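Local coordinates for ABC transporter substrate-binding protein-branched chain amino acid transport (Streptococcus pneumoniae, PDB 4GNR), which binds isoleucine, and probably other branched-chain amino acids, between its two lobes and probably delivers them to a partner ABC transporter for uptake, at residues 25-30 with 103-108; 34-39 with 272-277; 80-83 with 87-90; 265-270 with 282-287; 290-295 with 321-326. One frame throughout, in Å; residues are numbered along the deposited sequence. Where two conformers were deposited one is given.

Contact 1: 25-30 with 103-108. With ILE (isoleucine), chain B.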
# COMPACT_ATOMS: atom_id res chain seq x y z
N THR A 25 -7.96 0.08 -7.23
CA THR A 25 -8.73 -0.98 -7.88
C THR A 25 -8.44 -2.35 -7.21
O THR A 25 -9.34 -3.15 -6.98
CB THR A 25 -8.44 -1.04 -9.38
OG1 THR A 25 -8.85 0.20 -9.97
CG2 THR A 25 -9.14 -2.20 -10.06
N ALA A 26 -7.16 -2.58 -6.88
CA ALA A 26 -6.80 -3.81 -6.16
C ALA A 26 -7.56 -3.86 -4.82
O ALA A 26 -8.06 -4.91 -4.41
CB ALA A 26 -5.31 -3.87 -5.92
N GLU A 27 -7.60 -2.73 -4.13
CA GLU A 27 -8.27 -2.66 -2.82
C GLU A 27 -9.78 -2.85 -2.97
O GLU A 27 -10.40 -3.54 -2.16
CB GLU A 27 -7.88 -1.40 -2.07
CG GLU A 27 -6.40 -1.43 -1.77
CD GLU A 27 -5.89 -0.43 -0.78
OE1 GLU A 27 -6.61 0.27 -0.07
OE2 GLU A 27 -4.59 -0.40 -0.71
N GLN A 28 -10.37 -2.23 -3.99
CA GLN A 28 -11.78 -2.42 -4.28
C GLN A 28 -12.08 -3.93 -4.44
O GLN A 28 -13.05 -4.45 -3.88
CB GLN A 28 -12.14 -1.65 -5.56
CG GLN A 28 -13.56 -1.82 -6.03
CD GLN A 28 -13.73 -1.24 -7.44
OE1 GLN A 28 -12.84 -1.33 -8.29
NE2 GLN A 28 -14.88 -0.65 -7.69
N LYS A 29 -11.25 -4.60 -5.24
CA LYS A 29 -11.47 -6.04 -5.49
C LYS A 29 -11.30 -6.87 -4.22
O LYS A 29 -12.10 -7.79 -3.96
CB LYS A 29 -10.56 -6.55 -6.61
CG LYS A 29 -10.99 -6.04 -8.00
CD LYS A 29 -10.04 -6.47 -9.11
CE LYS A 29 -10.38 -5.83 -10.45
NZ LYS A 29 -9.32 -6.05 -11.46
N GLY A 30 -10.25 -6.60 -3.46
CA GLY A 30 -10.06 -7.39 -2.23
C GLY A 30 -11.16 -7.13 -1.19
O GLY A 30 -11.66 -8.06 -0.55
N ILE A 103 -10.64 3.30 7.91
CA ILE A 103 -9.45 2.47 7.91
C ILE A 103 -8.82 2.51 6.53
O ILE A 103 -9.47 2.17 5.52
CB ILE A 103 -9.72 1.00 8.38
CG1 ILE A 103 -8.42 0.19 8.39
CG2 ILE A 103 -10.83 0.31 7.58
CD1 ILE A 103 -8.53 -1.09 9.20
N SER A 104 -7.57 2.96 6.46
CA SER A 104 -6.79 2.85 5.23
C SER A 104 -5.99 1.55 5.32
O SER A 104 -5.20 1.37 6.26
CB SER A 104 -5.79 3.97 5.02
OG SER A 104 -4.95 3.63 3.92
N PRO A 105 -6.18 0.63 4.38
CA PRO A 105 -5.40 -0.60 4.44
C PRO A 105 -3.89 -0.40 4.27
O PRO A 105 -3.11 -1.22 4.75
CB PRO A 105 -5.93 -1.41 3.22
CG PRO A 105 -7.34 -0.87 2.99
CD PRO A 105 -7.18 0.61 3.29
N SER A 106 -3.52 0.72 3.63
CA SER A 106 -2.18 0.81 3.03
C SER A 106 -1.47 2.14 3.08
O SER A 106 -0.36 2.24 2.54
CB SER A 106 -2.33 0.40 1.54
OG SER A 106 -3.39 1.15 0.92
N ALA A 107 -2.03 3.16 3.74
CA ALA A 107 -1.37 4.49 3.80
C ALA A 107 -0.21 4.40 4.82
O ALA A 107 -0.45 4.23 6.01
CB ALA A 107 -2.36 5.56 4.18
N THR A 108 1.01 4.55 4.33
CA THR A 108 2.23 4.34 5.11
C THR A 108 2.85 5.60 5.69
O THR A 108 3.87 5.51 6.40
CB THR A 108 3.28 3.61 4.23
OG1 THR A 108 3.47 4.37 3.02
CG2 THR A 108 2.84 2.19 3.87
N ILE B . 1.96 3.20 0.91
CA ILE B . 1.62 4.12 -0.21
C ILE B . 0.97 5.38 0.35
O ILE B . 0.64 6.28 -0.45
CB ILE B . 0.89 3.41 -1.40
CG1 ILE B . -0.24 2.54 -0.90
CG2 ILE B . 1.84 2.49 -2.35
CD1 ILE B . -1.02 1.92 -2.03
OXT ILE B . 0.83 5.46 1.59
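Glu-27 keeps CG opposite its own carbonyl carbon (chi1 -64°) and then runs out straight, an extended shape that carries its carboxylate from the helix to Ser-106, whose OG is swung between its backbone N and carbonyl carbon (chi1 51°). The pair joins helix 21-40, the first of the N-terminal lobe, to the loop that follows strand 102-104 in the parallel sheet of a type I periplasmic binding protein, a Rossmann-like arrangement in which loops at the strand ends line the ligand cleft. Glu-27 OE2 and Ser-106 OG are a short 2.5 Å apart, and Ser-106 OG also lies close to Ala-83 O on the neighbouring loop, which brings the helix and two loops of the cleft together around one hydroxyl. The other carboxylate oxygen, Glu-27 OE1, rests against the proline ring, 3.3 Å from Pro-105 CG and 3.4 Å from Pro-105 CD, the two side chains crossing at a slant. The loop is shaped from within by Ser-104 OG, which accepts from Ala-107 N at 3.0 Å (an ST motif) and, at longer range, from Ser-106 N (an ST turn). Held in this way, the loop offers the isoleucine both a backbone and a side-chain partner for its ammonium group, Ser-106 O and Thr-108 OG1. Glu-27 is therefore a second-shell residue, positioning a first-shell one. On the carboxylate side of the ligand, Thr-108 N donates to OXT of the isoleucine across 2.9 Å, with an N-H...O angle of 166°.

Contact 2: 34-39 with 272-277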
# COMPACT_ATOMS: atom_id res chain seq x y z
N ALA A 34 -14.17 -9.79 0.29
CA ALA A 34 -14.46 -10.01 1.71
C ALA A 34 -15.95 -9.76 1.99
O ALA A 34 -16.59 -10.56 2.69
CB ALA A 34 -13.59 -9.12 2.58
N VAL A 35 -16.49 -8.64 1.50
CA VAL A 35 -17.91 -8.35 1.72
C VAL A 35 -18.79 -9.48 1.19
O VAL A 35 -19.72 -9.94 1.84
CB VAL A 35 -18.32 -7.00 1.11
CG1 VAL A 35 -19.83 -6.87 1.12
CG2 VAL A 35 -17.65 -5.86 1.85
N ASP A 36 -18.52 -9.90 -0.04
CA ASP A 36 -19.32 -10.96 -0.66
C ASP A 36 -19.33 -12.22 0.18
O ASP A 36 -20.37 -12.87 0.36
CB ASP A 36 -18.84 -11.23 -2.08
CG ASP A 36 -19.14 -10.08 -3.05
OD1 ASP A 36 -19.93 -9.16 -2.74
OD2 ASP A 36 -18.60 -10.18 -4.16
N GLU A 37 -18.16 -12.61 0.66
CA GLU A 37 -18.04 -13.82 1.47
C GLU A 37 -18.77 -13.69 2.79
O GLU A 37 -19.48 -14.60 3.22
CB GLU A 37 -16.58 -14.17 1.69
CG GLU A 37 -15.89 -14.61 0.41
CD GLU A 37 -14.41 -14.89 0.61
OE1 GLU A 37 -13.88 -14.45 1.65
OE2 GLU A 37 -13.76 -15.46 -0.30
N ILE A 38 -18.58 -12.55 3.46
CA ILE A 38 -19.25 -12.32 4.75
C ILE A 38 -20.77 -12.36 4.54
O ILE A 38 -21.51 -12.98 5.32
CB ILE A 38 -18.79 -10.99 5.36
CG1 ILE A 38 -17.32 -11.11 5.78
CG2 ILE A 38 -19.68 -10.62 6.55
CD1 ILE A 38 -16.66 -9.74 6.01
N ASN A 39 -21.24 -11.71 3.48
CA ASN A 39 -22.68 -11.70 3.18
C ASN A 39 -23.23 -13.09 2.91
O ASN A 39 -24.31 -13.45 3.39
CB ASN A 39 -23.00 -10.74 2.05
CG ASN A 39 -23.09 -9.30 2.53
OD1 ASN A 39 -23.27 -9.05 3.72
ND2 ASN A 39 -23.04 -8.36 1.60
N ARG A 272 -8.28 -15.72 -7.02
CA ARG A 272 -8.14 -16.29 -8.36
C ARG A 272 -9.49 -16.82 -8.88
O ARG A 272 -9.82 -16.62 -10.06
CB ARG A 272 -7.11 -17.41 -8.35
CG ARG A 272 -5.67 -16.96 -8.23
CD ARG A 272 -4.72 -18.13 -8.02
NE ARG A 272 -3.33 -17.72 -8.19
CZ ARG A 272 -2.27 -18.51 -7.98
NH1 ARG A 272 -2.43 -19.72 -7.47
NH2 ARG A 272 -1.05 -18.04 -8.20
N ALA A 273 -10.25 -17.50 -8.03
CA ALA A 273 -11.54 -18.06 -8.48
C ALA A 273 -12.53 -16.94 -8.82
O ALA A 273 -13.27 -17.02 -9.82
CB ALA A 273 -12.12 -19.00 -7.45
N LYS A 274 -12.55 -15.90 -8.00
CA LYS A 274 -13.50 -14.83 -8.22
C LYS A 274 -13.18 -13.95 -9.41
O LYS A 274 -14.07 -13.61 -10.19
CB LYS A 274 -13.51 -13.89 -7.00
CG LYS A 274 -14.58 -12.83 -6.94
CD LYS A 274 -15.88 -13.39 -6.41
CE LYS A 274 -16.84 -12.28 -5.99
NZ LYS A 274 -18.05 -12.78 -5.26
N TYR A 275 -11.91 -13.58 -9.55
CA TYR A 275 -11.44 -12.60 -10.53
C TYR A 275 -10.61 -13.09 -11.70
O TYR A 275 -10.40 -12.36 -12.67
CB TYR A 275 -10.64 -11.46 -9.83
CG TYR A 275 -11.43 -10.72 -8.79
CD1 TYR A 275 -12.48 -9.92 -9.16
CD2 TYR A 275 -11.08 -10.79 -7.45
CE1 TYR A 275 -13.22 -9.24 -8.23
CE2 TYR A 275 -11.82 -10.12 -6.50
CZ TYR A 275 -12.89 -9.33 -6.89
OH TYR A 275 -13.65 -8.64 -5.98
N ASN A 276 -10.12 -14.32 -11.60
CA ASN A 276 -9.27 -14.91 -12.64
C ASN A 276 -8.06 -14.01 -12.88
O ASN A 276 -7.58 -13.82 -14.00
CB ASN A 276 -9.99 -15.10 -13.96
CG ASN A 276 -9.22 -15.99 -14.92
OD1 ASN A 276 -8.38 -16.82 -14.50
ND2 ASN A 276 -9.50 -15.85 -16.20
N GLU A 277 -7.57 -13.44 -11.77
CA GLU A 277 -6.43 -12.52 -11.73
C GLU A 277 -5.62 -12.78 -10.44
O GLU A 277 -6.13 -13.33 -9.48
CB GLU A 277 -6.89 -11.03 -11.68
CG GLU A 277 -7.64 -10.57 -12.92
CD GLU A 277 -8.17 -9.14 -12.85
OE1 GLU A 277 -8.14 -8.49 -11.79
OE2 GLU A 277 -8.67 -8.66 -13.90
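The carboxylate of Asp-36 is met at one oxygen by Lys-274, whose NZ comes to OD2 from the anti side and stands 28° out of the carboxylate plane. The other oxygen, Asp-36 OD1, bonds to Gln-32 NE2, one turn earlier in the same helix, which probably helps to fix the rotation of the group. The second flat group, the ring of Tyr-275, carries Lys-274 CG over the centre of one face, 3.8 Å above the plane, so the aliphatic part of the lysine is braced by the residue next to it before the ammonium reaches across. The salt bridge measures 2.9 Å between Lys-274 NZ and Asp-36 OD2, with Lys-274 CE following at 3.3 Å from the same oxygen. The lysine leaves its backbone with CG opposite N and bends at chi2 (82°), and it arrives at about a right angle to the aspartate.

The bridge links helix 21-40 with the C-terminal end of helix 262-275, which ends at Tyr-275; Asn-276 follows with positive phi. It lies on the surface of the N-terminal lobe, far from the isoleucine cleft. Nearby, Tyr-275 OH bonds to Lys-29 O and Glu-277 pairs with Lys-29, so this helix end and the loop after it are joined to helix 21-40 at further points. The anti, tilted approach to a single oxygen makes a less directed bond. Separately, the lysine's exposure to solvent probably screens the charges, so the electrostatic tie is likely to be modest.

Contact 3: 80-83 with 87-90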
# COMPACT_ATOMS: atom_id res chain seq x y z
N VAL A 80 -13.76 2.29 4.33
CA VAL A 80 -12.53 1.57 3.97
C VAL A 80 -11.91 2.33 2.79
O VAL A 80 -12.59 2.58 1.79
CB VAL A 80 -12.78 0.11 3.63
CG1 VAL A 80 -11.46 -0.62 3.38
CG2 VAL A 80 -13.56 -0.59 4.73
N GLY A 81 -10.61 2.63 2.90
CA GLY A 81 -9.93 3.47 1.94
C GLY A 81 -9.96 4.93 2.43
O GLY A 81 -10.78 5.28 3.27
N PRO A 82 -9.13 5.80 1.83
CA PRO A 82 -8.28 5.57 0.67
C PRO A 82 -7.08 4.65 0.83
O PRO A 82 -6.70 4.27 1.94
CB PRO A 82 -7.79 6.99 0.30
CG PRO A 82 -8.85 7.91 0.86
CD PRO A 82 -9.22 7.24 2.15
N ALA A 83 -6.50 4.31 -0.30
CA ALA A 83 -5.30 3.48 -0.35
C ALA A 83 -4.00 4.25 -0.06
O ALA A 83 -3.05 3.70 0.50
CB ALA A 83 -5.17 2.83 -1.73
N ALA A 87 -4.37 11.15 -0.04
CA ALA A 87 -5.83 11.02 -0.04
C ALA A 87 -6.36 10.70 1.36
O ALA A 87 -7.38 11.27 1.78
CB ALA A 87 -6.24 9.99 -1.04
N THR A 88 -5.67 9.82 2.09
CA THR A 88 -6.12 9.47 3.45
C THR A 88 -6.06 10.70 4.38
O THR A 88 -6.98 10.96 5.14
CB THR A 88 -5.29 8.29 4.00
OG1 THR A 88 -5.53 7.13 3.20
CG2 THR A 88 -5.69 7.95 5.43
N ALA A 89 -4.95 11.44 4.30
CA ALA A 89 -4.77 12.65 5.10
C ALA A 89 -5.89 13.67 4.80
O ALA A 89 -6.30 14.41 5.68
CB ALA A 89 -3.41 13.28 4.85
N ALA A 90 -6.32 13.73 3.55
CA ALA A 90 -7.38 14.65 3.13
C ALA A 90 -8.78 14.18 3.52
O ALA A 90 -9.70 15.00 3.49
CB ALA A 90 -7.30 14.88 1.61
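Thr-88 OG1, lying beside Pro-82, hydrogen-bonds to Thr-84 O one helical turn earlier. It also comes within 3.3 Å of Pro-82 O, but at an angle too poor for a bond; Pro-82 O is held instead by Ser-104 OG from the next strand of the sheet. The threonine hydroxyl lies opposite its own carbonyl carbon (chi1 -64°), a setting that turns it back along the helix and also lays it near the proline ring, 3.7 Å from Pro-82 CB. Across the rest of the interface the meeting is apolar: Pro-82 CB lies 3.6 Å from Ala-87 CB, and Pro-82 CG follows at 3.8 Å from the same methyl. The two segments flank the beta-alpha turn of the Rossmann-like N-terminal lobe, where the chain leaves strand 78-80 and enters helix 85-97. A cis peptide between Gly-81 and Pro-82 redirects the backbone there and orients the proline ring toward the helix. Ala-83, whose CB points away from the helix, belongs to the isoleucine pocket, as do Thr-84 and Ser-85 just beyond, and Ser-85 OG bonds to the ligand.

Contact 4: 265-270 with 282-287. With ILE (isoleucine), chain B.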
# COMPACT_ATOMS: atom_id res chain seq x y z
N LYS A 265 -3.15 -18.66 1.78
CA LYS A 265 -3.42 -19.62 0.73
C LYS A 265 -4.90 -19.59 0.32
O LYS A 265 -5.24 -19.62 -0.88
CB LYS A 265 -3.00 -21.04 1.15
CG LYS A 265 -1.49 -21.26 1.34
CD LYS A 265 -1.20 -22.71 1.75
CE LYS A 265 0.26 -23.00 2.00
NZ LYS A 265 0.48 -24.44 2.34
N ALA A 266 -5.78 -19.54 1.30
CA ALA A 266 -7.21 -19.52 1.04
C ALA A 266 -7.59 -18.27 0.26
O ALA A 266 -8.43 -18.32 -0.63
CB ALA A 266 -8.02 -19.60 2.32
N PHE A 267 -7.00 -17.13 0.61
CA PHE A 267 -7.27 -15.87 -0.08
C PHE A 267 -6.77 -15.90 -1.51
O PHE A 267 -7.48 -15.48 -2.43
CB PHE A 267 -6.64 -14.72 0.69
CG PHE A 267 -6.65 -13.41 -0.05
CD1 PHE A 267 -7.80 -12.64 -0.15
CD2 PHE A 267 -5.50 -12.98 -0.68
CE1 PHE A 267 -7.79 -11.47 -0.88
CE2 PHE A 267 -5.48 -11.80 -1.39
CZ PHE A 267 -6.63 -11.06 -1.49
N LEU A 268 -5.56 -16.41 -1.73
CA LEU A 268 -5.02 -16.50 -3.09
C LEU A 268 -5.99 -17.31 -3.96
O LEU A 268 -6.34 -16.93 -5.08
CB LEU A 268 -3.62 -17.13 -3.05
CG LEU A 268 -2.92 -17.33 -4.39
CD1 LEU A 268 -2.73 -16.00 -5.09
CD2 LEU A 268 -1.57 -18.04 -4.20
N ASP A 269 -6.40 -18.47 -3.44
CA ASP A 269 -7.33 -19.34 -4.18
C ASP A 269 -8.67 -18.63 -4.45
O ASP A 269 -9.17 -18.62 -5.60
CB ASP A 269 -7.62 -20.65 -3.41
CG ASP A 269 -6.40 -21.59 -3.34
OD1 ASP A 269 -5.39 -21.34 -4.04
OD2 ASP A 269 -6.49 -22.56 -2.56
N ALA A 270 -9.22 -17.98 -3.42
CA ALA A 270 -10.53 -17.34 -3.55
C ALA A 270 -10.48 -16.16 -4.53
O ALA A 270 -11.42 -15.96 -5.30
CB ALA A 270 -11.05 -16.87 -2.20
N PHE A 282 -2.03 -5.07 -1.90
CA PHE A 282 -3.07 -4.11 -1.55
C PHE A 282 -4.44 -4.77 -1.51
O PHE A 282 -5.26 -4.42 -0.66
CB PHE A 282 -2.97 -2.89 -2.46
CG PHE A 282 -1.61 -2.25 -2.36
CD1 PHE A 282 -1.13 -1.84 -1.12
CD2 PHE A 282 -0.80 -2.10 -3.45
CE1 PHE A 282 0.16 -1.32 -0.98
CE2 PHE A 282 0.49 -1.54 -3.33
CZ PHE A 282 0.97 -1.17 -2.09
N ALA A 283 -4.71 -5.71 -2.42
CA ALA A 283 -5.96 -6.48 -2.33
C ALA A 283 -6.00 -7.26 -1.00
O ALA A 283 -7.05 -7.33 -0.35
CB ALA A 283 -6.10 -7.44 -3.50
N ALA A 284 -4.87 -7.87 -0.63
CA ALA A 284 -4.79 -8.64 0.61
C ALA A 284 -5.04 -7.75 1.84
O ALA A 284 -5.81 -8.10 2.74
CB ALA A 284 -3.43 -9.33 0.69
N LEU A 285 -4.37 -6.59 1.89
CA LEU A 285 -4.57 -5.66 3.01
C LEU A 285 -6.02 -5.19 3.09
O LEU A 285 -6.57 -5.09 4.19
CB LEU A 285 -3.64 -4.45 2.91
CG LEU A 285 -2.17 -4.73 3.26
CD1 LEU A 285 -1.28 -3.60 2.75
CD2 LEU A 285 -1.96 -4.92 4.77
N ALA A 286 -6.64 -4.90 1.95
CA ALA A 286 -8.03 -4.40 1.94
C ALA A 286 -9.02 -5.48 2.40
O ALA A 286 -9.99 -5.18 3.09
CB ALA A 286 -8.39 -3.88 0.57
N TYR A 287 -8.77 -6.72 2.00
CA TYR A 287 -9.58 -7.87 2.42
C TYR A 287 -9.54 -7.94 3.96
O TYR A 287 -10.58 -8.08 4.63
CB TYR A 287 -9.04 -9.12 1.76
CG TYR A 287 -9.77 -10.40 2.05
CD1 TYR A 287 -9.40 -11.19 3.13
CD2 TYR A 287 -10.78 -10.86 1.21
CE1 TYR A 287 -10.03 -12.41 3.36
CE2 TYR A 287 -11.41 -12.09 1.43
CZ TYR A 287 -11.02 -12.86 2.51
OH TYR A 287 -11.57 -14.08 2.75
N ILE B . 1.96 3.20 0.91
CA ILE B . 1.62 4.12 -0.21
C ILE B . 0.97 5.38 0.35
O ILE B . 0.64 6.28 -0.45
CB ILE B . 0.89 3.41 -1.40
CG1 ILE B . -0.24 2.54 -0.90
CG2 ILE B . 1.84 2.49 -2.35
CD1 ILE B . -1.02 1.92 -2.03
OXT ILE B . 0.83 5.46 1.59
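An aromatic edge-to-face pair joins two helices that follow each other in the N-terminal lobe: Phe-267 of helix 262-275 turns its edge to the face of Tyr-287 of helix 281-297. The ring centroids are 4.9 Å apart and the planes stand at 59°, a tilted form of the T-shaped arrangement. Phe-267 CD1 sits over the centre of the tyrosine ring, 3.6 Å above its plane. Both side chains place CG opposite their backbone N (chi1 170° for Phe-267), a setting that sends the two rings out from their helices to meet, running past each other in opposite directions. The CZ and CE2 end of the phenylalanine ring lies obliquely against the second helix, with Phe-267 CZ 3.7 Å from Ala-284 CA and Phe-267 CE2 3.8 Å from Ala-284 CB. Small residues here admit the ring close to the helix, although the axes of the two short segments approach no nearer than 11.4 Å, at 111° between their directions. Phe-267 is thus a bulky bridge over a wide crossing. At the other end of the 282-287 segment, Phe-282 puts one face toward the isoleucine, its CE1 lying 3.6 Å from the ligand's CD1. Around the pair, Val-319 of the loop between strands 316-318 and 321-323 touches both rings, while helix 21-40 supplies Ala-34 against Tyr-287 and Glu-37, whose OE1 bonds to the tyrosine hydroxyl.

Contact 5: 290-295 with 321-326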
# COMPACT_ATOMS: atom_id res chain seq x y z
N VAL A 290 -11.59 -5.06 5.66
CA VAL A 290 -13.03 -5.33 5.73
C VAL A 290 -13.35 -6.28 6.89
O VAL A 290 -14.30 -6.06 7.63
CB VAL A 290 -13.59 -5.85 4.40
CG1 VAL A 290 -15.00 -6.40 4.58
CG2 VAL A 290 -13.55 -4.76 3.36
N HIS A 291 -12.58 -7.36 7.03
CA HIS A 291 -12.82 -8.28 8.15
C HIS A 291 -12.64 -7.59 9.50
O HIS A 291 -13.39 -7.88 10.44
CB HIS A 291 -11.94 -9.53 8.04
CG HIS A 291 -12.51 -10.54 7.13
ND1 HIS A 291 -13.51 -11.38 7.56
CD2 HIS A 291 -12.29 -10.84 5.83
CE1 HIS A 291 -13.87 -12.18 6.58
NE2 HIS A 291 -13.15 -11.88 5.52
N LEU A 292 -11.65 -6.73 9.62
CA LEU A 292 -11.44 -5.99 10.87
C LEU A 292 -12.69 -5.16 11.21
O LEU A 292 -13.15 -5.13 12.37
CB LEU A 292 -10.21 -5.07 10.76
CG LEU A 292 -8.87 -5.80 10.87
CD1 LEU A 292 -7.74 -4.99 10.29
CD2 LEU A 292 -8.59 -6.14 12.34
N VAL A 293 -13.22 -4.46 10.22
CA VAL A 293 -14.43 -3.64 10.40
C VAL A 293 -15.64 -4.52 10.71
O VAL A 293 -16.42 -4.20 11.62
CB VAL A 293 -14.68 -2.75 9.18
CG1 VAL A 293 -16.06 -2.09 9.24
CG2 VAL A 293 -13.57 -1.69 9.05
N ALA A 294 -15.83 -5.60 9.95
CA ALA A 294 -16.98 -6.48 10.15
C ALA A 294 -16.96 -7.08 11.56
O ALA A 294 -17.99 -7.16 12.22
CB ALA A 294 -17.00 -7.54 9.08
N ASN A 295 -15.79 -7.51 12.02
CA ASN A 295 -15.69 -8.06 13.35
C ASN A 295 -16.03 -6.98 14.39
O ASN A 295 -16.73 -7.25 15.37
CB ASN A 295 -14.29 -8.63 13.60
CG ASN A 295 -14.03 -9.91 12.85
OD1 ASN A 295 -14.93 -10.53 12.29
ND2 ASN A 295 -12.78 -10.30 12.83
N GLY A 321 -1.28 -11.86 7.92
CA GLY A 321 -0.80 -12.13 9.26
C GLY A 321 -1.63 -11.44 10.30
O GLY A 321 -2.83 -11.19 10.13
N GLN A 322 -0.98 -11.11 11.40
CA GLN A 322 -1.71 -10.51 12.48
C GLN A 322 -1.94 -9.00 12.28
O GLN A 322 -1.17 -8.32 11.59
CB GLN A 322 -0.91 -10.68 13.81
CG GLN A 322 -1.69 -10.39 15.08
CD GLN A 322 -0.84 -10.47 16.34
OE1 GLN A 322 0.24 -9.88 16.42
NE2 GLN A 322 -1.38 -11.11 17.38
N THR A 323 -3.05 -8.55 12.87
CA THR A 323 -3.29 -7.11 13.08
C THR A 323 -3.50 -6.96 14.59
O THR A 323 -4.36 -7.63 15.16
CB THR A 323 -4.48 -6.53 12.33
OG1 THR A 323 -4.18 -6.50 10.94
CG2 THR A 323 -4.77 -5.11 12.76
N SER A 324 -2.71 -6.09 15.21
CA SER A 324 -2.76 -5.83 16.64
C SER A 324 -2.58 -4.33 16.82
O SER A 324 -1.46 -3.81 16.72
CB SER A 324 -1.63 -6.60 17.35
OG SER A 324 -1.66 -6.42 18.75
N PHE A 325 -3.69 -3.61 17.04
CA PHE A 325 -3.61 -2.17 17.14
C PHE A 325 -3.05 -1.69 18.47
O PHE A 325 -3.38 -2.19 19.54
CB PHE A 325 -4.96 -1.47 16.89
CG PHE A 325 -5.44 -1.54 15.44
CD1 PHE A 325 -4.68 -0.95 14.44
CD2 PHE A 325 -6.63 -2.13 15.08
CE1 PHE A 325 -5.08 -1.01 13.11
CE2 PHE A 325 -7.04 -2.18 13.75
CZ PHE A 325 -6.25 -1.63 12.77
N ASP A 326 -2.15 -0.73 18.38
CA ASP A 326 -1.55 -0.07 19.55
C ASP A 326 -2.43 1.15 19.88
O ASP A 326 -3.47 1.39 19.25
CB ASP A 326 -0.06 0.27 19.32
CG ASP A 326 0.18 1.32 18.24
OD1 ASP A 326 -0.76 2.05 17.87
OD2 ASP A 326 1.36 1.44 17.81
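Leu-292 and Thr-323 make most of this contact, through van der Waals touches between methyl groups. Leu-292 CD1 lies 3.9 Å from Thr-323 CG2, and the second branch, Leu-292 CD2, comes within 4.0 Å of the same methyl, so both branch tips of the leucine face it. The threonine places CG2 opposite its backbone N (chi1 -70°), which presents that methyl toward the helix. A looser touch of 4.4 Å joins Leu-292 CD1 to Phe-325 CZ.

Phe-325 adds the aromatic element. Thr-323 CG2 stands 3.7 Å above one face of its ring, offset toward the rim, and this methyl therefore serves the helix and the ring at once. The ring also meets Phe-120 edge-to-face, which ties it to strand 119-121 at the edge of the parallel sheet.

Polar bonds hold the strand itself. Thr-323 pairs through its backbone with Phe-316, making the two-stranded hairpin of 316-318 and 321-323, and its OG1 has a weak hydrogen bond to Lys-333 NZ.

In the fold, the hairpin and the chain that continues from it lie against helix 281-297 of the N-terminal lobe, with Leu-292 also touching Ile-103 of the sheet and Phe-316 of the hairpin. The joint between helix and strand is buried and made by hydrocarbon branches, so its hold probably comes from close fit and the exclusion of water.

Overall arrangement
From the N terminus, helix 21-40 contributes first to contact 1, which closes a loop just after strand 102-104 with the short loop of contact 3 lying wholly within it. The same helix then opens contact 2, whose long loop, closing only at 272-277, also contains contact 3 but crosses contact 1. Contact 4 starts inside that long loop and ends beyond it, so it crosses contact 2; contact 5 follows in series, sharing helix 281-297 with contact 4. Helix 21-40 is tied at its cleft end to the ligand loops and farther along to helix 262-275, while helix 281-297 packs on it and carries the later hairpin, gathering distant parts of the chain into one lobe.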